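Local coordinates for protein MB2760 (Mycobacterium tuberculosis, PDB 2BNG) that catalyses the hydrolysis of epoxides to diols, accepting long or bulky lipophilic substrates such as epoxystearic acid and cholesterol oxide in vitro, at residues E47-S52 and L119-F124; V87-T92 and G108-D113. All coordinates share one frame; numbering follows the deposited sequence.

Contact 1 of 2, residues E47-S52 and L119-F124; sequences ENVGFS and LWRDYF
Glu47 and Asn48 pair in parallel with Arg121 and Asp122: Glu47 N donates to Trp120 O, Glu47 O accepts from Asp122 N, and Val49 N reaches Asp122 O at 2.9 Å. On the Glu47 and Arg121 face, Arg121 leaves the strand with CG opposite the backbone N (chi1 -171°) and bends at chi3, which brings NE beside the extended Glu47 chain. Glu47 OE1 meets Arg121 NE at 2.7 Å in a salt bridge whose N-H...O hydrogen bond is nearly straight (171°), with the oxygen in the guanidinium plane; Arg53 takes OE2. Arg121 NH1 is bound by Glu90 of the second subunit, which the Tyr123 hydroxyl also reaches. Val49 follows on this face, with CG2 3.7 Å from the centroid of the Tyr123 ring, a CH-pi contact over one face. On the opposite face, Asn48 and Asp122 point the same way and share a water, which donates to Asn48 OD1 at 2.6 Å and to Asp122 OD2 at 2.9 Å; OD2 also forms a salt bridge with Arg91 of strand 86-97. Asn48 ND2 donates to Ser52 OG at 3.0 Å and also bonds to the Tyr46 hydroxyl, which fixes the rotation of the amide. The Phe124 ring edge lies against Asn48 OD1, while its CE2 touches Phe51 CD2; these two rings are near parallel but slid well apart, their centroids 5.6 Å from each other. Asn48 O takes both Phe51 N and Ser52 N, forming a classic beta bulge. With Asp122 assigned as the proton acceptor, this Asn-water-Asp grouping is consistent with the water-activating site of limonene-type epoxide hydrolases.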
ATOM      1  N   GLU C  47      31.175 -39.114   1.052  1.00 32.18           N
ATOM      2  CA  GLU C  47      32.329 -39.156   0.166  1.00 33.19           C
ATOM      3  C   GLU C  47      32.747 -37.765  -0.231  1.00 31.44           C
ATOM      4  O   GLU C  47      31.933 -36.969  -0.695  1.00 31.21           O
ATOM      5  CB  GLU C  47      32.016 -39.940  -1.110  1.00 33.39           C
ATOM      6  CG  GLU C  47      31.869 -41.434  -0.890  1.00 37.47           C
ATOM      7  CD  GLU C  47      31.213 -42.197  -2.059  1.00 39.62           C
ATOM      8  OE1 GLU C  47      30.630 -41.581  -3.001  1.00 42.11           O
ATOM      9  OE2 GLU C  47      31.282 -43.452  -2.021  1.00 44.89           O
ATOM     10  N   ASN C  48      34.020 -37.467  -0.022  1.00 31.19           N
ATOM     11  CA  ASN C  48      34.682 -36.440  -0.792  1.00 30.48           C
ATOM     12  C   ASN C  48      35.361 -37.197  -1.924  1.00 30.83           C
ATOM     13  O   ASN C  48      36.307 -37.953  -1.683  1.00 31.52           O
ATOM     14  CB  ASN C  48      35.678 -35.695   0.081  1.00 30.24           C
ATOM     15  CG  ASN C  48      34.995 -34.884   1.143  1.00 30.43           C
ATOM     16  OD1 ASN C  48      34.280 -33.934   0.833  1.00 29.17           O
ATOM     17  ND2 ASN C  48      35.183 -35.262   2.408  1.00 29.60           N
ATOM     18  N   VAL C  49      34.854 -37.037  -3.141  1.00 30.43           N
ATOM     19  CA  VAL C  49      35.211 -37.948  -4.231  1.00 31.40           C
ATOM     20  C   VAL C  49      36.710 -37.962  -4.502  1.00 32.97           C
ATOM     21  O   VAL C  49      37.317 -36.909  -4.741  1.00 33.11           O
ATOM     22  CB  VAL C  49      34.461 -37.581  -5.540  1.00 31.30           C
ATOM     23  CG1 VAL C  49      34.603 -38.537  -6.530  1.00 29.88           C
ATOM     24  CG2 VAL C  49      33.122 -37.680  -5.398  1.00 29.24           C
ATOM     25  N   GLY C  50      37.295 -39.163  -4.450  1.00 34.34           N
ATOM     26  CA  GLY C  50      38.719 -39.365  -4.673  1.00 35.13           C
ATOM     27  C   GLY C  50      39.540 -39.210  -3.404  1.00 36.20           C
ATOM     28  O   GLY C  50      40.752 -39.427  -3.430  1.00 36.86           O
ATOM     29  N   PHE C  51      38.909 -38.834  -2.293  1.00 35.73           N
ATOM     30  CA  PHE C  51      39.683 -38.508  -1.084  1.00 37.24           C
ATOM     31  C   PHE C  51      39.285 -39.207   0.210  1.00 37.53           C
ATOM     32  O   PHE C  51      40.147 -39.594   0.985  1.00 38.67           O
ATOM     33  CB  PHE C  51      39.777 -36.982  -0.877  1.00 36.99           C
ATOM     34  CG  PHE C  51      40.563 -36.304  -1.956  1.00 39.49           C
ATOM     35  CD1 PHE C  51      41.943 -36.162  -1.841  1.00 42.56           C
ATOM     36  CD2 PHE C  51      39.940 -35.880  -3.131  1.00 40.49           C
ATOM     37  CE1 PHE C  51      42.688 -35.570  -2.867  1.00 43.21           C
ATOM     38  CE2 PHE C  51      40.676 -35.300  -4.154  1.00 41.54           C
ATOM     39  CZ  PHE C  51      42.055 -35.146  -4.021  1.00 41.69           C
ATOM     40  N   SER C  52      37.997 -39.351   0.458  1.00 36.79           N
ATOM     41  CA  SER C  52      37.566 -39.923   1.705  1.00 37.68           C
ATOM     42  C   SER C  52      36.194 -40.538   1.565  1.00 38.27           C
ATOM     43  O   SER C  52      35.329 -40.032   0.818  1.00 37.39           O
ATOM     44  CB  SER C  52      37.580 -38.875   2.833  1.00 36.92           C
ATOM     45  OG  SER C  52      36.545 -37.914   2.710  1.00 35.06           O
ATOM     46  N   LEU C 119      22.970 -40.440   1.417  1.00 33.35           N
ATOM     47  CA  LEU C 119      24.174 -40.254   0.616  1.00 31.79           C
ATOM     48  C   LEU C 119      24.560 -38.785   0.601  1.00 30.46           C
ATOM     49  O   LEU C 119      23.712 -37.917   0.408  1.00 29.99           O
ATOM     50  CB  LEU C 119      24.001 -40.763  -0.823  1.00 31.44           C
ATOM     51  CG  LEU C 119      25.179 -40.493  -1.772  1.00 30.31           C
ATOM     52  CD1 LEU C 119      26.457 -41.262  -1.365  1.00 27.94           C
ATOM     53  CD2 LEU C 119      24.814 -40.767  -3.223  1.00 31.32           C
ATOM     54  N   TRP C 120      25.850 -38.519   0.813  1.00 29.51           N
ATOM     55  CA  TRP C 120      26.404 -37.165   0.703  1.00 27.62           C
ATOM     56  C   TRP C 120      27.741 -37.297  -0.018  1.00 27.31           C
ATOM     57  O   TRP C 120      28.733 -37.828   0.527  1.00 27.34           O
ATOM     58  CB  TRP C 120      26.559 -36.536   2.078  1.00 27.56           C
ATOM     59  CG  TRP C 120      27.302 -35.238   2.126  1.00 26.39           C
ATOM     60  CD1 TRP C 120      27.530 -34.383   1.093  1.00 25.91           C
ATOM     61  CD2 TRP C 120      27.886 -34.636   3.291  1.00 25.66           C
ATOM     62  NE1 TRP C 120      28.232 -33.275   1.538  1.00 26.08           N
ATOM     63  CE2 TRP C 120      28.471 -33.413   2.883  1.00 25.73           C
ATOM     64  CE3 TRP C 120      27.976 -35.012   4.641  1.00 27.25           C
ATOM     65  CZ2 TRP C 120      29.125 -32.554   3.782  1.00 25.76           C
ATOM     66  CZ3 TRP C 120      28.646 -34.157   5.537  1.00 26.92           C
ATOM     67  CH2 TRP C 120      29.201 -32.949   5.099  1.00 25.83           C
ATOM     68  N   ARG C 121      27.743 -36.841  -1.264  1.00 26.34           N
ATOM     69  CA  ARG C 121      28.879 -37.019  -2.155  1.00 26.43           C
ATOM     70  C   ARG C 121      29.334 -35.671  -2.717  1.00 25.63           C
ATOM     71  O   ARG C 121      28.664 -35.063  -3.563  1.00 25.13           O
ATOM     72  CB  ARG C 121      28.502 -37.960  -3.300  1.00 26.81           C
ATOM     73  CG  ARG C 121      29.702 -38.336  -4.122  1.00 27.72           C
ATOM     74  CD  ARG C 121      29.349 -39.203  -5.320  1.00 28.23           C
ATOM     75  NE  ARG C 121      29.015 -40.578  -4.948  1.00 30.21           N
ATOM     76  CZ  ARG C 121      28.043 -41.274  -5.536  1.00 33.49           C
ATOM     77  NH1 ARG C 121      27.299 -40.715  -6.492  1.00 34.01           N
ATOM     78  NH2 ARG C 121      27.772 -42.501  -5.154  1.00 33.30           N
ATOM     79  N   ASP C 122      30.466 -35.189  -2.234  1.00 25.42           N
ATOM     80  CA  ASP C 122      30.941 -33.878  -2.685  1.00 25.11           C
ATOM     81  C   ASP C 122      32.065 -34.053  -3.698  1.00 25.52           C
ATOM     82  O   ASP C 122      33.006 -34.826  -3.470  1.00 25.79           O
ATOM     83  CB  ASP C 122      31.381 -33.018  -1.493  1.00 24.55           C
ATOM     84  CG  ASP C 122      30.218 -32.229  -0.853  1.00 26.35           C
ATOM     85  OD1 ASP C 122      29.104 -32.133  -1.424  1.00 27.52           O
ATOM     86  OD2 ASP C 122      30.414 -31.671   0.245  1.00 28.42           O
ATOM     87  N   TYR C 123      31.936 -33.331  -4.807  1.00 25.61           N
ATOM     88  CA  TYR C 123      32.904 -33.297  -5.891  1.00 26.70           C
ATOM     89  C   TYR C 123      33.622 -31.945  -5.905  1.00 27.57           C
ATOM     90  O   TYR C 123      32.991 -30.899  -5.787  1.00 27.84           O
ATOM     91  CB  TYR C 123      32.178 -33.408  -7.232  1.00 26.65           C
ATOM     92  CG  TYR C 123      31.563 -34.743  -7.567  1.00 26.15           C
ATOM     93  CD1 TYR C 123      30.235 -35.026  -7.231  1.00 24.34           C
ATOM     94  CD2 TYR C 123      32.302 -35.728  -8.265  1.00 25.43           C
ATOM     95  CE1 TYR C 123      29.656 -36.258  -7.578  1.00 25.14           C
ATOM     96  CE2 TYR C 123      31.731 -36.951  -8.614  1.00 25.06           C
ATOM     97  CZ  TYR C 123      30.414 -37.199  -8.268  1.00 27.11           C
ATOM     98  OH  TYR C 123      29.854 -38.397  -8.590  1.00 29.56           O
ATOM     99  N   PHE C 124      34.935 -31.967  -6.116  1.00 28.65           N
ATOM    100  CA  PHE C 124      35.719 -30.743  -6.280  1.00 29.27           C
ATOM    101  C   PHE C 124      37.003 -31.085  -7.042  1.00 30.05           C
ATOM    102  O   PHE C 124      37.294 -32.263  -7.267  1.00 29.72           O
ATOM    103  CB  PHE C 124      36.072 -30.118  -4.918  1.00 29.73           C
ATOM    104  CG  PHE C 124      36.602 -31.096  -3.938  1.00 30.78           C
ATOM    105  CD1 PHE C 124      35.763 -31.688  -3.016  1.00 33.16           C
ATOM    106  CD2 PHE C 124      37.939 -31.441  -3.947  1.00 34.28           C
ATOM    107  CE1 PHE C 124      36.251 -32.601  -2.098  1.00 36.00           C
ATOM    108  CE2 PHE C 124      38.445 -32.356  -3.047  1.00 36.44           C
ATOM    109  CZ  PHE C 124      37.607 -32.943  -2.123  1.00 35.57           C
TER
HETATM  110  O   HOH W   1      32.551 -32.407   2.056  1.00 20.92           O
HETATM  111  O   HOH W   2      36.603 -34.559  -5.867  1.00 30.80           O

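Contact 2 of 2, residues V87-T92 and G108-D113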
ATOM      1  N   VAL C  87      19.266 -35.332  -4.932  1.00 31.63           N
ATOM      2  CA  VAL C  87      19.364 -33.881  -4.933  1.00 30.21           C
ATOM      3  C   VAL C  87      20.773 -33.511  -5.425  1.00 29.40           C
ATOM      4  O   VAL C  87      21.783 -34.094  -4.978  1.00 28.51           O
ATOM      5  CB  VAL C  87      19.089 -33.285  -3.506  1.00 30.11           C
ATOM      6  CG1 VAL C  87      19.343 -31.779  -3.458  1.00 28.84           C
ATOM      7  CG2 VAL C  87      17.655 -33.615  -3.034  1.00 30.20           C
ATOM      8  N   LEU C  88      20.828 -32.563  -6.365  1.00 29.04           N
ATOM      9  CA  LEU C  88      22.091 -32.081  -6.932  1.00 28.64           C
ATOM     10  C   LEU C  88      22.297 -30.621  -6.589  1.00 28.51           C
ATOM     11  O   LEU C  88      21.344 -29.844  -6.533  1.00 28.89           O
ATOM     12  CB  LEU C  88      22.165 -32.262  -8.458  1.00 28.60           C
ATOM     13  CG  LEU C  88      21.958 -33.678  -9.005  1.00 30.55           C
ATOM     14  CD1 LEU C  88      20.522 -33.800  -9.430  1.00 31.18           C
ATOM     15  CD2 LEU C  88      22.876 -34.010 -10.172  1.00 31.36           C
ATOM     16  N   THR C  89      23.555 -30.229  -6.453  1.00 28.08           N
ATOM     17  CA  THR C  89      23.875 -28.987  -5.832  1.00 27.72           C
ATOM     18  C   THR C  89      25.114 -28.367  -6.527  1.00 27.31           C
ATOM     19  O   THR C  89      26.098 -29.054  -6.781  1.00 27.50           O
ATOM     20  CB  THR C  89      24.005 -29.379  -4.337  1.00 28.41           C
ATOM     21  OG1 THR C  89      23.350 -28.507  -3.470  1.00 29.87           O
ATOM     22  CG2 THR C  89      25.231 -29.465  -3.853  1.00 25.49           C
ATOM     23  N   GLU C  90      25.026 -27.095  -6.922  1.00 27.11           N
ATOM     24  CA  GLU C  90      26.184 -26.352  -7.444  1.00 26.59           C
ATOM     25  C   GLU C  90      26.508 -25.285  -6.411  1.00 26.30           C
ATOM     26  O   GLU C  90      25.673 -24.416  -6.136  1.00 27.06           O
ATOM     27  CB  GLU C  90      25.895 -25.712  -8.812  1.00 27.25           C
ATOM     28  CG  GLU C  90      27.108 -24.988  -9.428  1.00 27.19           C
ATOM     29  CD  GLU C  90      26.767 -23.970 -10.545  1.00 29.04           C
ATOM     30  OE1 GLU C  90      25.629 -23.451 -10.620  1.00 30.78           O
ATOM     31  OE2 GLU C  90      27.664 -23.662 -11.353  1.00 29.10           O
ATOM     32  N   ARG C  91      27.688 -25.371  -5.804  1.00 25.60           N
ATOM     33  CA  ARG C  91      28.023 -24.516  -4.672  1.00 25.89           C
ATOM     34  C   ARG C  91      29.409 -23.897  -4.762  1.00 26.57           C
ATOM     35  O   ARG C  91      30.262 -24.311  -5.554  1.00 27.14           O
ATOM     36  CB  ARG C  91      27.923 -25.269  -3.316  1.00 25.27           C
ATOM     37  CG  ARG C  91      27.127 -26.537  -3.325  1.00 25.21           C
ATOM     38  CD  ARG C  91      26.781 -27.028  -1.949  1.00 24.77           C
ATOM     39  NE  ARG C  91      27.903 -27.514  -1.157  1.00 23.31           N
ATOM     40  CZ  ARG C  91      28.225 -28.802  -0.980  1.00 25.21           C
ATOM     41  NH1 ARG C  91      27.524 -29.780  -1.570  1.00 23.06           N
ATOM     42  NH2 ARG C  91      29.266 -29.133  -0.183  1.00 22.30           N
ATOM     43  N   THR C  92      29.608 -22.886  -3.924  1.00 27.25           N
ATOM     44  CA  THR C  92      30.922 -22.426  -3.523  1.00 27.85           C
ATOM     45  C   THR C  92      31.019 -22.705  -2.024  1.00 27.62           C
ATOM     46  O   THR C  92      30.141 -22.327  -1.252  1.00 27.68           O
ATOM     47  CB  THR C  92      31.108 -20.926  -3.794  1.00 28.67           C
ATOM     48  OG1 THR C  92      30.885 -20.653  -5.191  1.00 30.79           O
ATOM     49  CG2 THR C  92      32.510 -20.504  -3.458  1.00 28.48           C
ATOM     50  N   GLY C 108      27.714 -31.132  -5.068  1.00 26.52           N
ATOM     51  CA  GLY C 108      27.334 -32.194  -4.173  1.00 27.50           C
ATOM     52  C   GLY C 108      26.116 -32.912  -4.681  1.00 28.45           C
ATOM     53  O   GLY C 108      25.178 -32.280  -5.201  1.00 29.29           O
ATOM     54  N   VAL C 109      26.136 -34.232  -4.556  1.00 28.84           N
ATOM     55  CA  VAL C 109      24.943 -35.029  -4.805  1.00 29.70           C
ATOM     56  C   VAL C 109      24.530 -35.743  -3.510  1.00 30.10           C
ATOM     57  O   VAL C 109      25.355 -36.301  -2.775  1.00 29.26           O
ATOM     58  CB  VAL C 109      25.050 -36.010  -6.016  1.00 30.41           C
ATOM     59  CG1 VAL C 109      25.903 -35.451  -7.159  1.00 29.55           C
ATOM     60  CG2 VAL C 109      25.589 -37.317  -5.594  1.00 32.77           C
ATOM     61  N   PHE C 110      23.233 -35.679  -3.231  1.00 31.06           N
ATOM     62  CA  PHE C 110      22.671 -36.262  -2.022  1.00 31.84           C
ATOM     63  C   PHE C 110      21.580 -37.220  -2.399  1.00 33.96           C
ATOM     64  O   PHE C 110      21.003 -37.117  -3.491  1.00 34.24           O
ATOM     65  CB  PHE C 110      22.099 -35.165  -1.112  1.00 30.07           C
ATOM     66  CG  PHE C 110      23.084 -34.085  -0.785  1.00 28.32           C
ATOM     67  CD1 PHE C 110      23.445 -33.129  -1.734  1.00 25.48           C
ATOM     68  CD2 PHE C 110      23.666 -34.020   0.478  1.00 27.00           C
ATOM     69  CE1 PHE C 110      24.368 -32.115  -1.424  1.00 24.95           C
ATOM     70  CE2 PHE C 110      24.579 -33.013   0.794  1.00 26.00           C
ATOM     71  CZ  PHE C 110      24.927 -32.048  -0.157  1.00 24.26           C
ATOM     72  N   GLU C 111      21.316 -38.153  -1.494  1.00 36.22           N
ATOM     73  CA  GLU C 111      20.088 -38.918  -1.513  1.00 39.52           C
ATOM     74  C   GLU C 111      19.398 -38.768  -0.173  1.00 40.23           C
ATOM     75  O   GLU C 111      20.016 -38.890   0.892  1.00 40.20           O
ATOM     76  CB  GLU C 111      20.353 -40.395  -1.831  1.00 41.03           C
ATOM     77  CG  GLU C 111      19.970 -40.748  -3.244  1.00 45.56           C
ATOM     78  CD  GLU C 111      20.713 -41.952  -3.755  1.00 52.01           C
ATOM     79  OE1 GLU C 111      20.908 -42.903  -2.973  1.00 55.28           O
ATOM     80  OE2 GLU C 111      21.108 -41.957  -4.943  1.00 53.52           O
ATOM     81  N   VAL C 112      18.110 -38.478  -0.225  1.00 41.58           N
ATOM     82  CA  VAL C 112      17.347 -38.349   0.999  1.00 42.95           C
ATOM     83  C   VAL C 112      16.160 -39.303   1.043  1.00 45.71           C
ATOM     84  O   VAL C 112      15.429 -39.481   0.072  1.00 46.50           O
ATOM     85  CB  VAL C 112      17.032 -36.839   1.405  1.00 42.15           C
ATOM     86  CG1 VAL C 112      17.577 -35.827   0.391  1.00 39.43           C
ATOM     87  CG2 VAL C 112      15.567 -36.617   1.713  1.00 43.31           C
ATOM     88  N   ASP C 113      16.024 -39.946   2.189  1.00 47.94           N
ATOM     89  CA  ASP C 113      15.016 -40.950   2.422  1.00 51.26           C
ATOM     90  C   ASP C 113      14.349 -40.525   3.714  1.00 52.26           C
ATOM     91  O   ASP C 113      14.973 -40.543   4.779  1.00 52.03           O
ATOM     92  CB  ASP C 113      15.688 -42.328   2.556  1.00 52.40           C
ATOM     93  CG  ASP C 113      14.721 -43.435   2.996  1.00 57.88           C
ATOM     94  OD1 ASP C 113      13.524 -43.397   2.624  1.00 63.34           O
ATOM     95  OD2 ASP C 113      15.157 -44.381   3.697  1.00 61.19           O
TER
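Arg91 brings NH1 of its guanidinium against Gly108 and Phe110, 3.6 Å from Gly108 CA and 3.7 Å from Phe110 CZ. It comes to the ring near its plane, at the edge, and the guanidinium is turned 47° against the ring. A bend at chi3 (-69°) after an extended CB-CG-CD run swings the group along the sheet to this place, where Gly108 offers backbone alone. Thr89 meets the same ring edge, its methyl CG2 3.7 Å from Phe110 CE1 and in the ring plane, and Val87 O lies in that plane farther round, by CD1. Thus one rim of Phe110 is lined in turn by a carbonyl, a methyl and a guanidinium nitrogen. Val87 adds a looser apolar touch, CG2 to Val112 CG1 at 4.1 Å.

These neighbours are set by antiparallel pairing within the hairpin. Val87 and Phe110 form a hydrogen-bonded pair, Phe110 N to Val87 O at 2.8 Å and Val87 N to Phe110 O at 2.9 Å. Leu88 and Val109 make the next, non-hydrogen-bonded pair, and Gly108 N then donates to Thr89 O at 3.1 Å. Outside the hairpin, Val21 of helix 13-30 packs on Val87 and Phe110, and Trp120 meets the Phe110 ring with nearly parallel planes. On the other face, Leu88 and Val109 look to the second subunit.

Arg91 NH2 forms salt bridges with both Asp122 and Asp93, assigned as proton acceptor and proton donor. Buried beside Phe110 and Gly108, the guanidinium probably orients the two carboxylates, consistent with the Asp-Arg-Asp catalytic triad of limonene-type epoxide hydrolases.

How the contacts relate
From the N terminus the chain passes helix 13-30 and reaches 47-52, which waits for its partner until 119-124 arrives in the strand that comes last along the chain; contact 1 therefore closes a long loop. Inside that loop lies contact 2, where 87-92 turns back through a hairpin to 108-113, a short closure nested within the long one. Strands 100-113 and 116-123 are consecutive in the chain and adjacent in the sheet, so the contacts share a border: Val109 N lies 2.8 Å from Arg121 O, a probable hydrogen bond. Together they span four neighbouring strands of the mixed sheet, and both touch the second subunit.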